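Local coordinates for Lmo0812 protein (Listeria monocytogenes serovar 1/2a, PDB 4YF1), which probably acts as an HD-domain pyrophosphohydrolase, possibly removing the 3'-diphosphate from the alarmone guanosine-3',5'-bis(diphosphate), at residues Asp82-Ala85 with Ser86-Asn90; Asp148-Lys151 with Trp152-Gly156. All blocks are in the same frame, centred on the assembly; numbering follows the deposited sequence. Where two conformers were deposited one is given.

Contact 1 (Asp82-Ala85 with Ser86-Asn90)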
ATOM      1  N   ASP A  82       3.399  -3.139 -13.336  1.00 25.38           N
ATOM      2  CA  ASP A  82       4.712  -3.154 -13.981  1.00 26.54           C
ATOM      3  C   ASP A  82       5.837  -2.772 -13.051  1.00 24.97           C
ATOM      4  O   ASP A  82       6.943  -3.327 -13.144  1.00 24.79           O
ATOM      5  CB  ASP A  82       4.738  -2.256 -15.212  1.00 28.39           C
ATOM      6  CG  ASP A  82       3.923  -2.825 -16.366  1.00 31.16           C
ATOM      7  OD1 ASP A  82       3.552  -4.025 -16.316  1.00 31.12           O
ATOM      8  OD2 ASP A  82       3.651  -2.056 -17.318  1.00 34.75           O
ATOM      9  N   LEU A  83       5.582  -1.815 -12.174  1.00 23.85           N
ATOM     10  CA  LEU A  83       6.611  -1.413 -11.216  1.00 23.49           C
ATOM     11  C   LEU A  83       6.887  -2.604 -10.256  1.00 23.37           C
ATOM     12  O   LEU A  83       8.040  -2.946  -9.979  1.00 22.73           O
ATOM     13  CB  LEU A  83       6.204  -0.139 -10.461  1.00 23.24           C
ATOM     14  CG  LEU A  83       6.302   1.162 -11.286  1.00 23.88           C
ATOM     15  CD1 LEU A  83       5.609   2.309 -10.576  1.00 24.09           C
ATOM     16  CD2 LEU A  83       7.762   1.505 -11.556  1.00 24.20           C
ATOM     17  N   VAL A  84       5.825  -3.247  -9.809  1.00 23.73           N
ATOM     18  CA  VAL A  84       5.936  -4.405  -8.928  1.00 25.01           C
ATOM     19  C   VAL A  84       6.699  -5.549  -9.594  1.00 26.18           C
ATOM     20  O   VAL A  84       7.616  -6.139  -8.987  1.00 27.37           O
ATOM     21  CB  VAL A  84       4.545  -4.891  -8.467  1.00 25.37           C
ATOM     22  CG1 VAL A  84       4.647  -6.241  -7.764  1.00 26.07           C
ATOM     23  CG2 VAL A  84       3.941  -3.887  -7.518  1.00 25.24           C
ATOM     24  N   ALA A  85       6.330  -5.860 -10.833  1.00 26.61           N
ATOM     25  CA  ALA A  85       6.977  -6.936 -11.567  1.00 27.20           C
ATOM     26  C   ALA A  85       8.446  -6.679 -11.793  1.00 28.08           C
ATOM     27  O   ALA A  85       9.222  -7.641 -11.878  1.00 28.82           O
ATOM     28  CB  ALA A  85       6.290  -7.176 -12.910  1.00 28.07           C
ATOM     29  N   SER A  86       8.853  -5.406 -11.886  1.00 27.54           N
ATOM     30  CA  SER A  86      10.259  -5.097 -12.132  1.00 28.55           C
ATOM     31  C   SER A  86      11.216  -5.647 -11.047  1.00 29.79           C
ATOM     32  O   SER A  86      12.355  -5.977 -11.367  1.00 31.28           O
ATOM     33  CB  SER A  86      10.500  -3.601 -12.304  1.00 27.56           C
ATOM     34  OG  SER A  86      10.425  -2.874 -11.080  1.00 27.16           O
ATOM     35  N   HIS A  87      10.756  -5.795  -9.808  0.50 29.99           N
ATOM     36  CA  HIS A  87      11.616  -6.291  -8.704  0.50 31.44           C
ATOM     37  C   HIS A  87      11.210  -7.632  -8.083  0.50 34.01           C
ATOM     38  O   HIS A  87      11.814  -8.071  -7.106  0.50 36.15           O
ATOM     39  CB  HIS A  87      11.704  -5.222  -7.610  0.50 29.63           C
ATOM     40  CG  HIS A  87      12.419  -5.672  -6.371  0.50 29.30           C
ATOM     41  ND1 HIS A  87      13.449  -6.589  -6.398  0.50 29.80           N
ATOM     42  CD2 HIS A  87      12.343  -5.234  -5.092  0.50 28.62           C
ATOM     43  CE1 HIS A  87      13.925  -6.750  -5.176  0.50 29.62           C
ATOM     44  NE2 HIS A  87      13.279  -5.933  -4.366  0.50 28.70           N
ATOM     45  N   THR A  88      10.225  -8.294  -8.667  1.00 36.66           N
ATOM     46  CA  THR A  88       9.709  -9.562  -8.130  1.00 38.84           C
ATOM     47  C   THR A  88      10.646 -10.671  -8.596  1.00 37.75           C
ATOM     48  O   THR A  88      11.011 -10.710  -9.757  1.00 39.49           O
ATOM     49  CB  THR A  88       8.283  -9.873  -8.659  1.00 42.22           C
ATOM     50  OG1 THR A  88       7.374  -8.849  -8.243  1.00 45.89           O
ATOM     51  CG2 THR A  88       7.773 -11.223  -8.138  1.00 43.88           C
ATOM     52  N   GLU A  89      11.023 -11.565  -7.684  1.00 35.91           N
ATOM     53  CA  GLU A  89      11.904 -12.680  -8.016  1.00 35.11           C
ATOM     54  C   GLU A  89      11.100 -13.819  -8.625  1.00 35.67           C
ATOM     55  O   GLU A  89       9.938 -14.013  -8.288  1.00 37.86           O
ATOM     56  CB  GLU A  89      12.624 -13.203  -6.759  1.00 33.83           C
ATOM     57  CG  GLU A  89      13.616 -12.237  -6.116  1.00 33.22           C
ATOM     58  CD  GLU A  89      14.323 -12.820  -4.885  1.00 33.94           C
ATOM     59  OE1 GLU A  89      13.872 -13.845  -4.328  1.00 34.45           O
ATOM     60  OE2 GLU A  89      15.325 -12.219  -4.446  1.00 33.32           O
ATOM     61  N   ASN A  90      11.712 -14.542  -9.549  1.00 33.58           N
ATOM     62  CA  ASN A  90      11.116 -15.754 -10.063  1.00 34.74           C
ATOM     63  C   ASN A  90      11.560 -16.837  -9.058  1.00 34.62           C
ATOM     64  O   ASN A  90      12.705 -17.288  -9.097  1.00 31.94           O
ATOM     65  CB  ASN A  90      11.618 -16.064 -11.464  1.00 34.81           C
ATOM     66  CG  ASN A  90      10.986 -17.320 -12.046  1.00 37.06           C
ATOM     67  OD1 ASN A  90      10.780 -18.319 -11.346  1.00 35.41           O
ATOM     68  ND2 ASN A  90      10.671 -17.274 -13.347  1.00 38.70           N
TER
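V84 and T88 meet where helix 78-87 runs out, and here the packing is tight. The carbonyl oxygen of V84 accepts two bonds from opposite faces of its plane: T88 OG1 comes from one side at 2.8 Å from V84 O, and H87 N from the other at 3.3 Å. Both donors stand well above the carbonyl plane, so neither uses a lone-pair direction, but together they hold the last turn. T88 OG1 lies beside its own backbone N, opposite the carbonyl carbon (chi1 -62°), and from there reaches back to the V84 carbonyl; it also comes to 3.8 Å from V84 CG1. Two residues earlier, S86 also turns its hydroxyl back on the backbone. With chi1 at 74° its OG sits between N and the carbonyl carbon and gives a short 2.6 Å bond to L83 O, while S86 N bonds to D82 O at 3.1 Å. L83 and V84 turn their side chains to helix 50-64, in the buried part. D82 and A85 lie on the looser, exposed side, where D82 forms a salt bridge with R73. The backbone bond from T88 N to A85 O is weak. H87 stacks on H59 and bonds through NE2 to D120, placing this C-terminal helix end beside what is probably the metal site of an HD domain, though no metal is bound there here.

Contact 2 (Asp148-Lys151 with Trp152-Gly156)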
ATOM      1  N   ASP A 148      29.386 -14.840   3.143  1.00 27.42           N
ATOM      2  CA  ASP A 148      29.990 -14.531   1.856  1.00 27.73           C
ATOM      3  C   ASP A 148      28.941 -14.131   0.806  1.00 25.96           C
ATOM      4  O   ASP A 148      29.085 -13.085   0.134  1.00 26.13           O
ATOM      5  CB  ASP A 148      30.785 -15.720   1.328  1.00 28.45           C
ATOM      6  CG  ASP A 148      31.949 -16.099   2.226  1.00 30.96           C
ATOM      7  OD1 ASP A 148      32.337 -15.326   3.111  1.00 31.93           O
ATOM      8  OD2 ASP A 148      32.494 -17.190   2.006  1.00 33.28           O
ATOM      9  N   LEU A 149      27.878 -14.937   0.718  1.00 25.29           N
ATOM     10  CA  LEU A 149      26.823 -14.711  -0.252  1.00 25.42           C
ATOM     11  C   LEU A 149      26.045 -13.430   0.043  1.00 23.93           C
ATOM     12  O   LEU A 149      25.728 -12.664  -0.894  1.00 24.29           O
ATOM     13  CB  LEU A 149      25.876 -15.921  -0.336  1.00 26.28           C
ATOM     14  CG  LEU A 149      26.324 -17.083  -1.225  1.00 27.03           C
ATOM     15  CD1 LEU A 149      25.298 -18.211  -1.151  1.00 27.97           C
ATOM     16  CD2 LEU A 149      26.513 -16.641  -2.679  1.00 26.42           C
ATOM     17  N   GLN A 150      25.719 -13.204   1.312  1.00 23.88           N
ATOM     18  CA  GLN A 150      25.038 -11.969   1.718  1.00 23.99           C
ATOM     19  C   GLN A 150      25.896 -10.744   1.478  1.00 23.90           C
ATOM     20  O   GLN A 150      25.381  -9.689   1.069  1.00 22.60           O
ATOM     21  CB  GLN A 150      24.527 -12.034   3.153  1.00 24.58           C
ATOM     22  CG  GLN A 150      23.329 -12.956   3.298  1.00 25.36           C
ATOM     23  CD  GLN A 150      22.047 -12.398   2.709  1.00 25.73           C
ATOM     24  OE1 GLN A 150      22.049 -11.354   2.069  1.00 27.79           O
ATOM     25  NE2 GLN A 150      20.958 -13.122   2.873  1.00 25.96           N
ATOM     26  N   LYS A 151      27.196 -10.871   1.692  1.00 24.55           N
ATOM     27  CA  LYS A 151      28.110  -9.780   1.384  1.00 25.28           C
ATOM     28  C   LYS A 151      28.168  -9.486  -0.103  1.00 24.30           C
ATOM     29  O   LYS A 151      28.041  -8.301  -0.524  1.00 22.46           O
ATOM     30  CB  LYS A 151      29.484 -10.112   1.871  1.00 27.71           C
ATOM     31  CG  LYS A 151      30.566  -9.087   1.576  1.00 29.95           C
ATOM     32  CD  LYS A 151      31.757  -9.425   2.480  1.00 33.22           C
ATOM     33  CE  LYS A 151      32.963  -8.543   2.254  1.00 36.55           C
ATOM     34  NZ  LYS A 151      33.760  -8.982   1.077  1.00 39.35           N
ATOM     35  N   TRP A 152      28.300 -10.559  -0.899  1.00 22.91           N
ATOM     36  CA  TRP A 152      28.362 -10.428  -2.348  1.00 22.28           C
ATOM     37  C   TRP A 152      27.111  -9.716  -2.861  1.00 20.76           C
ATOM     38  O   TRP A 152      27.199  -8.851  -3.716  1.00 20.53           O
ATOM     39  CB  TRP A 152      28.509 -11.797  -3.025  1.00 22.57           C
ATOM     40  CG  TRP A 152      28.113 -11.818  -4.481  1.00 22.34           C
ATOM     41  CD1 TRP A 152      28.858 -11.418  -5.557  1.00 22.65           C
ATOM     42  CD2 TRP A 152      26.852 -12.252  -5.005  1.00 21.44           C
ATOM     43  NE1 TRP A 152      28.129 -11.592  -6.718  1.00 21.91           N
ATOM     44  CE2 TRP A 152      26.900 -12.098  -6.397  1.00 21.49           C
ATOM     45  CE3 TRP A 152      25.689 -12.762  -4.421  1.00 21.24           C
ATOM     46  CZ2 TRP A 152      25.829 -12.431  -7.216  1.00 21.61           C
ATOM     47  CZ3 TRP A 152      24.620 -13.111  -5.239  1.00 21.78           C
ATOM     48  CH2 TRP A 152      24.700 -12.945  -6.621  1.00 21.55           C
ATOM     49  N   TYR A 153      25.962 -10.108  -2.329  1.00 20.59           N
ATOM     50  CA  TYR A 153      24.662  -9.560  -2.762  1.00 20.44           C
ATOM     51  C   TYR A 153      24.486  -8.067  -2.454  1.00 20.02           C
ATOM     52  O   TYR A 153      24.220  -7.254  -3.360  1.00 19.30           O
ATOM     53  CB  TYR A 153      23.541 -10.400  -2.130  1.00 21.28           C
ATOM     54  CG  TYR A 153      22.146  -9.911  -2.397  1.00 22.60           C
ATOM     55  CD1 TYR A 153      21.785  -9.465  -3.658  1.00 23.17           C
ATOM     56  CD2 TYR A 153      21.145  -9.979  -1.413  1.00 24.15           C
ATOM     57  CE1 TYR A 153      20.504  -9.032  -3.919  1.00 24.23           C
ATOM     58  CE2 TYR A 153      19.838  -9.554  -1.685  1.00 24.43           C
ATOM     59  CZ  TYR A 153      19.537  -9.083  -2.934  1.00 24.91           C
ATOM     60  OH  TYR A 153      18.239  -8.688  -3.273  1.00 27.18           O
ATOM     61  N   ASN A 154      24.670  -7.712  -1.187  1.00 20.21           N
ATOM     62  CA  ASN A 154      24.507  -6.335  -0.728  1.00 20.52           C
ATOM     63  C   ASN A 154      25.555  -5.398  -1.320  1.00 20.64           C
ATOM     64  O   ASN A 154      25.223  -4.259  -1.761  1.00 20.23           O
ATOM     65  CB  ASN A 154      24.445  -6.311   0.799  1.00 20.93           C
ATOM     66  CG  ASN A 154      23.152  -6.907   1.321  1.00 21.09           C
ATOM     67  OD1 ASN A 154      23.079  -8.080   1.778  1.00 20.63           O
ATOM     68  ND2 ASN A 154      22.111  -6.151   1.202  1.00 19.35           N
ATOM     69  N   GLN A 155      26.793  -5.885  -1.443  1.00 20.55           N
ATOM     70  CA  GLN A 155      27.833  -5.086  -2.107  1.00 20.90           C
ATOM     71  C   GLN A 155      27.465  -4.903  -3.578  1.00 20.70           C
ATOM     72  O   GLN A 155      27.665  -3.789  -4.149  1.00 20.00           O
ATOM     73  CB  GLN A 155      29.223  -5.706  -1.929  1.00 22.03           C
ATOM     74  CG  GLN A 155      29.718  -5.438  -0.546  1.00 22.85           C
ATOM     75  CD  GLN A 155      31.128  -5.943  -0.314  1.00 24.04           C
ATOM     76  OE1 GLN A 155      31.688  -6.721  -1.099  1.00 24.33           O
ATOM     77  NE2 GLN A 155      31.713  -5.462   0.725  1.00 24.88           N
ATOM     78  N   GLY A 156      26.878  -5.942  -4.189  1.00 20.08           N
ATOM     79  CA  GLY A 156      26.422  -5.837  -5.583  1.00 19.67           C
ATOM     80  C   GLY A 156      25.369  -4.721  -5.788  1.00 19.42           C
ATOM     81  O   GLY A 156      25.448  -3.948  -6.773  1.00 18.94           O
TER
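The indole of W152 and the phenol of Y153 each meet the preceding turn at a ring edge. L149 O lies near the plane of the W152 ring, 3.5 Å from W152 CE3, and Q150 OE1 lies near the plane of the Y153 ring, 3.9 Å from Y153 CD2. Neither face of either ring is met by the neighbouring turn; K99 of helix 95-108 touches both side chains. This is a regular alpha-helix, part of helix 147-160, in which side chains meet residues three or four positions away. With CG opposite the backbone N (chi1 160°), W152 turns the CE3 edge of its indole to the L149 carbonyl. L149 adds a loose apolar touch, its CD2 coming to 4.3 Å from W152 CE3, and it also reaches W95. Q150 and Y153 run side by side in the same direction, their amide and ring planes 49° apart; Q150 bends at chi2, bringing its amide back alongside the ring, and its side chain meets W95, F143 and F185. On another side of the helix K151 and Q155 pass across each other. The aliphatic part of the lysine does the touching: CG of K151 is 3.7 Å from CD of Q155, and K151 CE is 3.7 Å from Q155 NE2. F185 and V181 border this pair, on K151 and Q155 respectively. Four i to i+4 backbone bonds run through the turn, from W152, Y153, N154 and Q155 to D148, L149, Q150 and K151. The N154 bond is nearly straight at the hydrogen, N154 N lying 3.1 Å from Q150 O.

How the contacts relate
Both contacts are local, within one helix each, and both mix core and surface. In contact 1, L83, V84 and H87 are buried and D82 and A85 exposed; in contact 2, Y153 and N154 are buried and D148 and W152 exposed. Contact 1 closes the C-terminal end of helix 78-87 with hydroxyls on backbone carbonyls; contact 2 lies inside helix 147-160, whose backbone is bonded regularly, and its side chains meet by ring edges and aliphatic stems. Their centres are about 21 Å apart. Helix 95-108 is a common neighbour, reached by S86 and H87 and by L149, Q150, W152 and Y153. H87 touches the presumed HD-site residues; Y153 only lies near them.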